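Local structure of halorhodopsin (Halobacterium salinarum, 2JAF) at residues L33-I44 with P70-L81; L80-I89 with M101-Y109. The protein pumps chloride ions across the membrane in response to light, using a bound retinal chromophore. The protein carries 2 engineered substitutions. All blocks are in the same frame, centred on the assembly; numbering follows the deposited sequence. Where two conformers were deposited one is given.

Contact 1. Residues L33-I44 with P70-L81; sequences LWVNVALAGIAI and PLVSISSYLGLL. With PLM (palmitic acid), chain D.
With CG turned anti to its own carbonyl carbon (chi1 -77°), the ring of Tyr-77 leans over Asn-36, while the matching torsion of Leu-81 (chi1 -85°) sends its two methyls to Leu-33 and Trp-34. Asn-36 meets the tyrosine twice. Its CB lies over one ring face, 3.7 Å from the centroid of Tyr-77, and its amide, turned steeply against the ring plane, gives an N-H from ND2 to OH of Tyr-77 at 2.9 Å. The bond is moderately straight (155°), and OH lies in the amide plane. Leu-33 CD2 approaches the edge of the same ring, 3.8 Å from Tyr-77 CD1. Beyond it, Leu-81 CD1 sits almost exactly over the six-membered ring of Trp-34, 3.4 Å from its centroid, a CH-pi contact on the protein surface; CD2 of the same leucine reaches CB of Leu-33 at 3.6 Å. Val-37 CG2 fills the angle between Leu-81 and the tyrosine CB. Toward the other end, Ile-74 enters as a knob among Val-37, Ala-40, Gly-41 and Ile-44, and Ile-44 CG1 rests on Pro-70 CG at 3.6 Å. On the far side of helix 58-82, Ser-75 OG, in one of two conformers, donates to O2 of the palmitic acid at 2.6 Å. The segment axes run antiparallel, 8.8 Å apart, joining helices 27-50 and 58-82 of the seven-helix rhodopsin bundle. Tyr-77 OH also bonds to Asp-238 and Arg-108, and Asn-36 ND2 to the backbone O of Ser-235. A phenylalanine in place of Tyr-77 would probably keep the ring packing but leave Asn-36, Asp-238 and Arg-108 each without one bonding partner. The interface is mostly apolar, with a polar group round Tyr-77 OH, where the two helices are tied to helices 106-127 and 227-255, and Ser-73 OG bonded to Tyr-243.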
loop_
_atom_site.group_PDB
_atom_site.type_symbol
_atom_site.label_atom_id
_atom_site.label_comp_id
_atom_site.label_asym_id
_atom_site.label_seq_id
_atom_site.Cartn_x
_atom_site.Cartn_y
_atom_site.Cartn_z
ATOM N N LEU A 33 -5.193 4.526 -26.027
ATOM C CA LEU A 33 -4.077 4.310 -25.117
ATOM C C LEU A 33 -2.848 5.131 -25.516
ATOM O O LEU A 33 -2.252 5.814 -24.681
ATOM C CB LEU A 33 -3.719 2.821 -25.076
ATOM C CG LEU A 33 -4.891 1.879 -24.788
ATOM C CD1 LEU A 33 -4.409 0.432 -24.840
ATOM C CD2 LEU A 33 -5.494 2.202 -23.423
ATOM N N TRP A 34 -2.467 5.072 -26.788
ATOM C CA TRP A 34 -1.304 5.827 -27.249
ATOM C C TRP A 34 -1.489 7.324 -27.079
ATOM O O TRP A 34 -0.536 8.041 -26.779
ATOM C CB TRP A 34 -1.003 5.527 -28.720
ATOM C CG TRP A 34 -0.292 4.229 -28.927
ATOM C CD1 TRP A 34 -0.765 3.128 -29.585
ATOM C CD2 TRP A 34 1.019 3.885 -28.458
ATOM N NE1 TRP A 34 0.172 2.118 -29.552
ATOM C CE2 TRP A 34 1.275 2.556 -28.868
ATOM C CE3 TRP A 34 2.002 4.570 -27.731
ATOM C CZ2 TRP A 34 2.475 1.896 -28.574
ATOM C CZ3 TRP A 34 3.198 3.913 -27.438
ATOM C CH2 TRP A 34 3.421 2.588 -27.861
ATOM N N VAL A 35 -2.718 7.793 -27.264
ATOM C CA VAL A 35 -2.998 9.215 -27.134
ATOM C C VAL A 35 -2.590 9.723 -25.753
ATOM O O VAL A 35 -2.021 10.807 -25.634
ATOM C CB VAL A 35 -4.500 9.527 -27.377
ATOM C CG1 VAL A 35 -5.363 8.820 -26.344
ATOM C CG2 VAL A 35 -4.736 11.028 -27.313
ATOM N N ASN A 36 -2.854 8.947 -24.702
ATOM C CA ASN A 36 -2.487 9.420 -23.375
ATOM C C ASN A 36 -1.040 9.189 -22.981
ATOM O O ASN A 36 -0.545 9.815 -22.049
ATOM C CB ASN A 36 -3.450 8.883 -22.311
ATOM C CG ASN A 36 -4.715 9.721 -22.227
ATOM O OD1 ASN A 36 -4.773 10.820 -22.790
ATOM N ND2 ASN A 36 -5.723 9.224 -21.526
ATOM N N VAL A 37 -0.349 8.294 -23.677
ATOM C CA VAL A 37 1.063 8.112 -23.377
ATOM C C VAL A 37 1.700 9.430 -23.820
ATOM O O VAL A 37 2.560 9.988 -23.140
ATOM C CB VAL A 37 1.675 6.944 -24.180
ATOM C CG1 VAL A 37 3.198 7.006 -24.110
ATOM C CG2 VAL A 37 1.192 5.615 -23.611
ATOM N N ALA A 38 1.244 9.941 -24.959
ATOM C CA ALA A 38 1.767 11.197 -25.487
ATOM C C ALA A 38 1.352 12.390 -24.629
ATOM O O ALA A 38 2.184 13.226 -24.272
ATOM C CB ALA A 38 1.296 11.400 -26.917
ATOM N N LEU A 39 0.069 12.475 -24.298
ATOM C CA LEU A 39 -0.406 13.599 -23.496
ATOM C C LEU A 39 0.209 13.608 -22.101
ATOM O O LEU A 39 0.559 14.668 -21.583
ATOM C CB LEU A 39 -1.940 13.591 -23.419
ATOM C CG LEU A 39 -2.648 13.869 -24.752
ATOM C CD1 LEU A 39 -4.165 13.913 -24.550
ATOM C CD2 LEU A 39 -2.150 15.199 -25.320
ATOM N N ALA A 40 0.346 12.435 -21.488
ATOM C CA ALA A 40 0.946 12.368 -20.162
ATOM C C ALA A 40 2.424 12.759 -20.288
ATOM O O ALA A 40 2.988 13.393 -19.394
ATOM C CB ALA A 40 0.808 10.957 -19.591
ATOM N N GLY A 41 3.036 12.388 -21.409
ATOM C CA GLY A 41 4.432 12.728 -21.639
ATOM C C GLY A 41 4.595 14.234 -21.771
ATOM O O GLY A 41 5.520 14.823 -21.217
ATOM N N ILE A 42 3.689 14.861 -22.511
ATOM C CA ILE A 42 3.729 16.307 -22.694
ATOM C C ILE A 42 3.467 17.031 -21.372
ATOM O O ILE A 42 4.105 18.044 -21.069
ATOM C CB ILE A 42 2.692 16.750 -23.751
ATOM C CG1 ILE A 42 3.073 16.163 -25.111
ATOM C CG2 ILE A 42 2.617 18.275 -23.827
ATOM C CD1 ILE A 42 2.087 16.471 -26.209
ATOM N N ALA A 43 2.538 16.510 -20.574
ATOM C CA ALA A 43 2.218 17.128 -19.290
ATOM C C ALA A 43 3.448 17.162 -18.388
ATOM O O ALA A 43 3.762 18.192 -17.785
ATOM C CB ALA A 43 1.085 16.363 -18.601
ATOM N N ILE A 44 4.137 16.029 -18.292
ATOM C CA ILE A 44 5.334 15.930 -17.468
ATOM C C ILE A 44 6.330 17.017 -17.858
ATOM O O ILE A 44 6.831 17.746 -17.005
ATOM C CB ILE A 44 6.011 14.555 -17.628
ATOM C CG1 ILE A 44 5.104 13.465 -17.053
ATOM C CG2 ILE A 44 7.367 14.552 -16.922
ATOM C CD1 ILE A 44 5.596 12.058 -17.294
ATOM N N PRO A 70 1.030 12.589 -13.706
ATOM C CA PRO A 70 1.169 12.072 -15.069
ATOM C C PRO A 70 2.203 10.947 -15.160
ATOM O O PRO A 70 2.163 10.136 -16.085
ATOM C CB PRO A 70 1.562 13.313 -15.872
ATOM C CG PRO A 70 2.307 14.145 -14.868
ATOM C CD PRO A 70 1.452 14.002 -13.634
ATOM N N LEU A 71 3.120 10.893 -14.194
ATOM C CA LEU A 71 4.132 9.837 -14.171
ATOM C C LEU A 71 3.449 8.490 -13.920
ATOM O O LEU A 71 3.733 7.505 -14.602
ATOM C CB LEU A 71 5.170 10.107 -13.084
ATOM C CG LEU A 71 6.255 11.122 -13.450
ATOM C CD1 LEU A 71 7.089 11.455 -12.221
ATOM C CD2 LEU A 71 7.128 10.540 -14.557
ATOM N N VAL A 72 2.546 8.457 -12.942
ATOM C CA VAL A 72 1.812 7.226 -12.634
ATOM C C VAL A 72 0.896 6.891 -13.813
ATOM O O VAL A 72 0.714 5.720 -14.172
ATOM C CB VAL A 72 0.947 7.390 -11.358
ATOM C CG1 VAL A 72 0.156 6.093 -11.081
ATOM C CG2 VAL A 72 1.838 7.738 -10.173
ATOM N N SER A 73 0.323 7.925 -14.422
ATOM C CA SER A 73 -0.570 7.735 -15.561
ATOM C C SER A 73 0.138 7.043 -16.729
ATOM O O SER A 73 -0.391 6.091 -17.299
ATOM C CB SER A 73 -1.126 9.085 -16.027
ATOM O OG SER A 73 -2.057 8.916 -17.082
ATOM N N ILE A 74 1.332 7.512 -17.088
ATOM C CA ILE A 74 2.060 6.894 -18.196
ATOM C C ILE A 74 2.307 5.428 -17.887
ATOM O O ILE A 74 2.187 4.570 -18.764
ATOM C CB ILE A 74 3.425 7.568 -18.456
ATOM C CG1 ILE A 74 3.217 9.019 -18.875
ATOM C CG2 ILE A 74 4.166 6.812 -19.556
ATOM C CD1 ILE A 74 4.502 9.750 -19.201
ATOM N N SER A 75 2.655 5.146 -16.635
ATOM C CA SER A 75 2.906 3.777 -16.201
ATOM C C SER A 75 1.671 2.921 -16.453
ATOM O O SER A 75 1.771 1.790 -16.922
ATOM C CB SER A 75 3.239 3.745 -14.709
ATOM O OG SER A 75 3.281 2.412 -14.226
ATOM N N SER A 76 0.504 3.475 -16.142
ATOM C CA SER A 76 -0.747 2.752 -16.326
ATOM C C SER A 76 -0.973 2.396 -17.792
ATOM O O SER A 76 -1.262 1.247 -18.127
ATOM C CB SER A 76 -1.927 3.581 -15.821
ATOM O OG SER A 76 -3.144 2.869 -15.990
ATOM N N TYR A 77 -0.831 3.380 -18.670
ATOM C CA TYR A 77 -1.042 3.141 -20.081
ATOM C C TYR A 77 -0.034 2.165 -20.695
ATOM O O TYR A 77 -0.379 1.421 -21.613
ATOM C CB TYR A 77 -1.086 4.477 -20.828
ATOM C CG TYR A 77 -2.420 5.175 -20.624
ATOM C CD1 TYR A 77 -3.560 4.754 -21.315
ATOM C CD2 TYR A 77 -2.559 6.193 -19.681
ATOM C CE1 TYR A 77 -4.812 5.327 -21.067
ATOM C CE2 TYR A 77 -3.808 6.772 -19.424
ATOM C CZ TYR A 77 -4.924 6.334 -20.117
ATOM O OH TYR A 77 -6.158 6.886 -19.842
ATOM N N LEU A 78 1.192 2.153 -20.186
ATOM C CA LEU A 78 2.197 1.212 -20.683
ATOM C C LEU A 78 1.768 -0.201 -20.280
ATOM O O LEU A 78 1.936 -1.155 -21.037
ATOM C CB LEU A 78 3.571 1.512 -20.074
ATOM C CG LEU A 78 4.199 2.863 -20.407
ATOM C CD1 LEU A 78 5.512 3.012 -19.640
ATOM C CD2 LEU A 78 4.430 2.967 -21.914
ATOM N N GLY A 79 1.224 -0.327 -19.075
ATOM C CA GLY A 79 0.769 -1.625 -18.608
ATOM C C GLY A 79 -0.315 -2.136 -19.536
ATOM O O GLY A 79 -0.324 -3.310 -19.923
ATOM N N LEU A 80 -1.229 -1.242 -19.911
ATOM C CA LEU A 80 -2.318 -1.607 -20.809
ATOM C C LEU A 80 -1.820 -1.913 -22.221
ATOM O O LEU A 80 -2.139 -2.953 -22.792
ATOM C CB LEU A 80 -3.353 -0.477 -20.868
ATOM C CG LEU A 80 -4.023 -0.108 -19.540
ATOM C CD1 LEU A 80 -5.002 1.049 -19.759
ATOM C CD2 LEU A 80 -4.745 -1.322 -18.972
ATOM N N LEU A 81 -1.044 -0.995 -22.786
ATOM C CA LEU A 81 -0.517 -1.176 -24.133
ATOM C C LEU A 81 0.245 -2.486 -24.282
ATOM O O LEU A 81 0.066 -3.216 -25.264
ATOM C CB LEU A 81 0.400 -0.001 -24.499
ATOM C CG LEU A 81 -0.293 1.249 -25.055
ATOM C CD1 LEU A 81 0.715 2.377 -25.226
ATOM C CD2 LEU A 81 -0.945 0.907 -26.387
HETATM C C1 PLM D . 1.424 -0.444 -13.665
HETATM O O1 PLM D . 2.009 -1.215 -14.445
HETATM O O2 PLM D . 1.231 0.761 -13.944
HETATM C C2 PLM D . 0.939 -1.020 -12.347
HETATM C C3 PLM D . 1.311 -0.234 -11.095
HETATM C C4 PLM D . 0.716 -0.958 -9.897
HETATM C C5 PLM D . 1.061 -0.215 -8.624
HETATM C C6 PLM D . -0.156 0.142 -7.805
HETATM C C7 PLM D . 0.383 0.597 -6.465
HETATM C C8 PLM D . -0.718 0.995 -5.510
HETATM C C9 PLM D . -0.096 1.468 -4.207
HETATM C CA PLM D . -1.164 1.851 -3.201
HETATM C CB PLM D . -0.775 2.707 -2.003
HETATM C CC PLM D . -0.239 4.101 -2.282
HETATM C CD PLM D . 0.026 4.787 -0.955
HETATM C CE PLM D . 0.555 6.206 -1.168
HETATM C CF PLM D . 1.012 6.754 0.177
HETATM C CG PLM D . 1.540 8.172 0.025
#

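Contact 2. Residues L80-I89 with M101-Y109; sequences LLSGLTVGMI and MVRSQWGRY. With PLM (palmitic acid), chain E.
Trp-106 lies against Thr-85, in the turn that leaves helix 58-82. From CB outward, chi1 of 62° places CG between the backbone N and the carbonyl carbon, which swings the indole beneath residues 84-87. CG and CD2 lie under the carbonyl of Thr-85, whose O stands 3.5 Å above the Trp-106 ring plane, toward its rim. CD1 comes near Gly-87 N. NE1 and CE2 both meet C2 of the palmitic acid, NE1 at 3.5 Å. Farther out, CZ2 lies below Thr-85 CA, a CH-pi contact 3.9 Å from the six-membered ring's centroid, and CH2 touches Thr-85 CG2. On the opposite face CE3 and CZ3 lie against C4 of the fatty acid, CZ3 also against C7. Gly-107 N donates to Thr-85 O at 2.9 Å; Gly-107 CA packs on Thr-85 CB, leaving little room for a side chain. Leu-80 CD1 lies over one face of the Arg-108 guanidinium, while Gln-105 OE1 lies in that group's plane and takes a straight bond from NE of Arg-108 (2.8 Å), the donor standing above the glutamine's carbonyl plane. Strands 87-90 and 101-104 form an antiparallel hairpin: Gly-87 with Ser-104 and Ile-89 with Val-102 are hydrogen-bonded pairs, with Ser-104 N to Gly-87 O at 2.8 Å. On the face of Met-88 and Arg-103, the bent Met-88 chain brings CE to 3.6 Å from Met-101 CB. Backbone bonds thus fix the hairpin, whereas the indole NE1 is buried without a polar partner in the model, consistent with a ring held by packing between peptide, fatty acid and helix 131-153.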
loop_
_atom_site.group_PDB
_atom_site.type_symbol
_atom_site.label_atom_id
_atom_site.label_comp_id
_atom_site.label_asym_id
_atom_site.label_seq_id
_atom_site.Cartn_x
_atom_site.Cartn_y
_atom_site.Cartn_z
ATOM N N LEU A 80 -1.229 -1.242 -19.911
ATOM C CA LEU A 80 -2.318 -1.607 -20.809
ATOM C C LEU A 80 -1.820 -1.913 -22.221
ATOM O O LEU A 80 -2.139 -2.953 -22.792
ATOM C CB LEU A 80 -3.353 -0.477 -20.868
ATOM C CG LEU A 80 -4.023 -0.108 -19.540
ATOM C CD1 LEU A 80 -5.002 1.049 -19.759
ATOM C CD2 LEU A 80 -4.745 -1.322 -18.972
ATOM N N LEU A 81 -1.044 -0.995 -22.786
ATOM C CA LEU A 81 -0.517 -1.176 -24.133
ATOM C C LEU A 81 0.245 -2.486 -24.282
ATOM O O LEU A 81 0.066 -3.216 -25.264
ATOM C CB LEU A 81 0.400 -0.001 -24.499
ATOM C CG LEU A 81 -0.293 1.249 -25.055
ATOM C CD1 LEU A 81 0.715 2.377 -25.226
ATOM C CD2 LEU A 81 -0.945 0.907 -26.387
ATOM N N SER A 82 1.089 -2.784 -23.299
ATOM C CA SER A 82 1.899 -3.998 -23.323
ATOM C C SER A 82 1.090 -5.273 -23.103
ATOM O O SER A 82 1.571 -6.372 -23.385
ATOM C CB SER A 82 2.979 -3.921 -22.251
ATOM O OG SER A 82 2.419 -4.139 -20.969
ATOM N N GLY A 83 -0.128 -5.130 -22.588
ATOM C CA GLY A 83 -0.952 -6.298 -22.326
ATOM C C GLY A 83 -0.702 -6.875 -20.941
ATOM O O GLY A 83 -1.401 -7.787 -20.507
ATOM N N LEU A 84 0.290 -6.341 -20.233
ATOM C CA LEU A 84 0.613 -6.834 -18.895
ATOM C C LEU A 84 -0.583 -6.770 -17.951
ATOM O O LEU A 84 -0.858 -7.719 -17.217
ATOM C CB LEU A 84 1.770 -6.024 -18.291
ATOM C CG LEU A 84 2.135 -6.370 -16.838
ATOM C CD1 LEU A 84 2.757 -7.759 -16.790
ATOM C CD2 LEU A 84 3.118 -5.339 -16.278
ATOM N N THR A 85 -1.304 -5.653 -17.985
ATOM C CA THR A 85 -2.444 -5.466 -17.097
ATOM C C THR A 85 -3.810 -5.492 -17.788
ATOM O O THR A 85 -4.724 -4.751 -17.417
ATOM C CB THR A 85 -2.285 -4.151 -16.296
ATOM O OG1 THR A 85 -2.112 -3.058 -17.201
ATOM C CG2 THR A 85 -1.069 -4.230 -15.382
ATOM N N VAL A 86 -3.937 -6.353 -18.793
ATOM C CA VAL A 86 -5.186 -6.521 -19.526
ATOM C C VAL A 86 -5.464 -8.014 -19.532
ATOM O O VAL A 86 -4.544 -8.812 -19.677
ATOM C CB VAL A 86 -5.078 -6.041 -20.992
ATOM C CG1 VAL A 86 -6.422 -6.215 -21.695
ATOM C CG2 VAL A 86 -4.657 -4.585 -21.036
ATOM N N GLY A 87 -6.725 -8.394 -19.356
ATOM C CA GLY A 87 -7.060 -9.807 -19.350
ATOM C C GLY A 87 -8.467 -10.076 -19.844
ATOM O O GLY A 87 -9.265 -9.157 -20.003
ATOM N N MET A 88 -8.769 -11.344 -20.098
ATOM C CA MET A 88 -10.094 -11.724 -20.567
ATOM C C MET A 88 -10.853 -12.303 -19.384
ATOM O O MET A 88 -10.350 -13.184 -18.685
ATOM C CB MET A 88 -9.991 -12.759 -21.692
ATOM C CG MET A 88 -9.335 -12.242 -22.966
ATOM S SD MET A 88 -10.148 -10.792 -23.679
ATOM C CE MET A 88 -11.779 -11.414 -24.002
ATOM N N ILE A 89 -12.056 -11.790 -19.151
ATOM C CA ILE A 89 -12.881 -12.242 -18.035
ATOM C C ILE A 89 -14.212 -12.772 -18.555
ATOM O O ILE A 89 -14.840 -12.152 -19.405
ATOM C CB ILE A 89 -13.184 -11.083 -17.049
ATOM C CG1 ILE A 89 -11.892 -10.343 -16.663
ATOM C CG2 ILE A 89 -13.862 -11.638 -15.804
ATOM C CD1 ILE A 89 -10.892 -11.178 -15.904
ATOM N N MET A 101 -16.376 -13.969 -23.217
ATOM C CA MET A 101 -15.157 -13.417 -22.636
ATOM C C MET A 101 -15.059 -11.960 -23.058
ATOM O O MET A 101 -15.194 -11.644 -24.242
ATOM C CB MET A 101 -13.926 -14.161 -23.154
ATOM C CG MET A 101 -13.929 -15.639 -22.873
ATOM S SD MET A 101 -13.926 -15.970 -21.119
ATOM C CE MET A 101 -12.184 -15.910 -20.774
ATOM N N VAL A 102 -14.831 -11.069 -22.101
ATOM C CA VAL A 102 -14.709 -9.656 -22.425
ATOM C C VAL A 102 -13.343 -9.139 -21.997
ATOM O O VAL A 102 -12.756 -9.623 -21.029
ATOM C CB VAL A 102 -15.813 -8.810 -21.740
ATOM C CG1 VAL A 102 -17.187 -9.331 -22.137
ATOM C CG2 VAL A 102 -15.636 -8.833 -20.240
ATOM N N ARG A 103 -12.837 -8.159 -22.736
ATOM C CA ARG A 103 -11.541 -7.563 -22.447
ATOM C C ARG A 103 -11.656 -6.600 -21.268
ATOM O O ARG A 103 -12.406 -5.619 -21.324
ATOM C CB ARG A 103 -11.040 -6.827 -23.697
ATOM C CG ARG A 103 -9.715 -6.109 -23.544
ATOM C CD ARG A 103 -9.371 -5.373 -24.835
ATOM N NE ARG A 103 -8.968 -6.291 -25.894
ATOM C CZ ARG A 103 -7.706 -6.598 -26.174
ATOM N NH1 ARG A 103 -6.716 -6.054 -25.475
ATOM N NH2 ARG A 103 -7.433 -7.447 -27.154
ATOM N N SER A 104 -10.906 -6.882 -20.204
ATOM C CA SER A 104 -10.919 -6.047 -19.007
ATOM C C SER A 104 -9.598 -5.313 -18.808
ATOM O O SER A 104 -8.561 -5.936 -18.596
ATOM C CB SER A 104 -11.207 -6.905 -17.769
ATOM O OG SER A 104 -11.106 -6.134 -16.583
ATOM N N GLN A 105 -9.640 -3.987 -18.885
ATOM C CA GLN A 105 -8.443 -3.172 -18.692
ATOM C C GLN A 105 -8.295 -2.981 -17.189
ATOM O O GLN A 105 -8.380 -1.862 -16.679
ATOM C CB GLN A 105 -8.604 -1.811 -19.384
ATOM C CG GLN A 105 -8.872 -1.894 -20.885
ATOM C CD GLN A 105 -8.927 -0.527 -21.556
ATOM O OE1 GLN A 105 -9.578 0.396 -21.063
ATOM N NE2 GLN A 105 -8.254 -0.398 -22.694
ATOM N N TRP A 106 -8.075 -4.083 -16.479
ATOM C CA TRP A 106 -7.954 -4.033 -15.029
ATOM C C TRP A 106 -6.760 -3.241 -14.513
ATOM O O TRP A 106 -6.717 -2.870 -13.339
ATOM C CB TRP A 106 -7.952 -5.447 -14.432
ATOM C CG TRP A 106 -6.831 -6.341 -14.857
ATOM C CD1 TRP A 106 -6.865 -7.289 -15.844
ATOM C CD2 TRP A 106 -5.531 -6.425 -14.265
ATOM N NE1 TRP A 106 -5.670 -7.959 -15.894
ATOM C CE2 TRP A 106 -4.831 -7.450 -14.937
ATOM C CE3 TRP A 106 -4.888 -5.733 -13.229
ATOM C CZ2 TRP A 106 -3.519 -7.802 -14.608
ATOM C CZ3 TRP A 106 -3.583 -6.083 -12.903
ATOM C CH2 TRP A 106 -2.914 -7.110 -13.592
ATOM N N GLY A 107 -5.794 -2.979 -15.388
ATOM C CA GLY A 107 -4.648 -2.196 -14.975
ATOM C C GLY A 107 -5.078 -0.775 -14.644
ATOM O O GLY A 107 -4.416 -0.081 -13.874
ATOM N N ARG A 108 -6.185 -0.320 -15.222
ATOM C CA ARG A 108 -6.643 1.031 -14.907
ATOM C C ARG A 108 -7.022 1.083 -13.433
ATOM O O ARG A 108 -6.575 1.956 -12.688
ATOM C CB ARG A 108 -7.867 1.416 -15.743
ATOM C CG ARG A 108 -7.610 1.732 -17.204
ATOM C CD ARG A 108 -8.906 2.220 -17.863
ATOM N NE ARG A 108 -8.785 2.473 -19.295
ATOM C CZ ARG A 108 -8.318 3.598 -19.836
ATOM N NH1 ARG A 108 -7.911 4.605 -19.064
ATOM N NH2 ARG A 108 -8.282 3.722 -21.151
ATOM N N TYR A 109 -7.844 0.125 -13.015
ATOM C CA TYR A 109 -8.325 0.067 -11.645
ATOM C C TYR A 109 -7.173 -0.065 -10.660
ATOM O O TYR A 109 -7.162 0.581 -9.607
ATOM C CB TYR A 109 -9.331 -1.092 -11.506
ATOM C CG TYR A 109 -10.250 -1.220 -12.713
ATOM C CD1 TYR A 109 -10.729 -0.084 -13.375
ATOM C CD2 TYR A 109 -10.615 -2.470 -13.215
ATOM C CE1 TYR A 109 -11.541 -0.190 -14.506
ATOM C CE2 TYR A 109 -11.425 -2.586 -14.345
ATOM C CZ TYR A 109 -11.884 -1.443 -14.987
ATOM O OH TYR A 109 -12.675 -1.551 -16.109
HETATM C C1 PLM E . -6.274 -11.618 -14.311
HETATM O O1 PLM E . -5.583 -11.688 -15.345
HETATM O O2 PLM E . -7.095 -12.506 -13.992
HETATM C C2 PLM E . -6.093 -10.395 -13.425
HETATM C C3 PLM E . -5.417 -10.571 -12.068
HETATM C C4 PLM E . -5.329 -9.193 -11.418
HETATM C C5 PLM E . -4.677 -9.146 -10.048
HETATM C C6 PLM E . -3.165 -9.067 -10.111
HETATM C C7 PLM E . -2.609 -7.790 -9.507
HETATM C C8 PLM E . -1.097 -7.757 -9.580
HETATM C C9 PLM E . -0.567 -6.479 -8.948
HETATM C CA PLM E . 0.947 -6.399 -8.994
HETATM C CB PLM E . 1.639 -5.291 -8.212
HETATM C CC PLM E . 1.426 -5.298 -6.708
HETATM C CD PLM E . 2.215 -4.177 -6.061
HETATM C CE PLM E . 2.004 -4.176 -4.547
HETATM C CF PLM E . 1.870 -2.729 -4.092
HETATM C CG PLM E . 1.642 -2.638 -2.592
#

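In the fold
Contacts 1 and 2 are both largely buried, and helix 58-82 serves both, with Leu-80 and Leu-81 common to them; their centres lie 16 Å apart. Contact 1 is a helix-helix interface closer to the middle of the chain. Contact 2 lies where that helix ends and passes into the hairpin; there all five hydrogen bonds across it join main-chain atoms, whereas contact 1 has a single one, between side chains, and Met-88 and Met-101 lie on the surface. Two polar joints link them: Tyr-77 OH to Arg-108 NH1 (3.0 Å) and Gly-79 O to Thr-85 N (3.2 Å), both probable hydrogen bonds. Both contacts also touch the second subunit, where its Phe-160 packs on Leu-81.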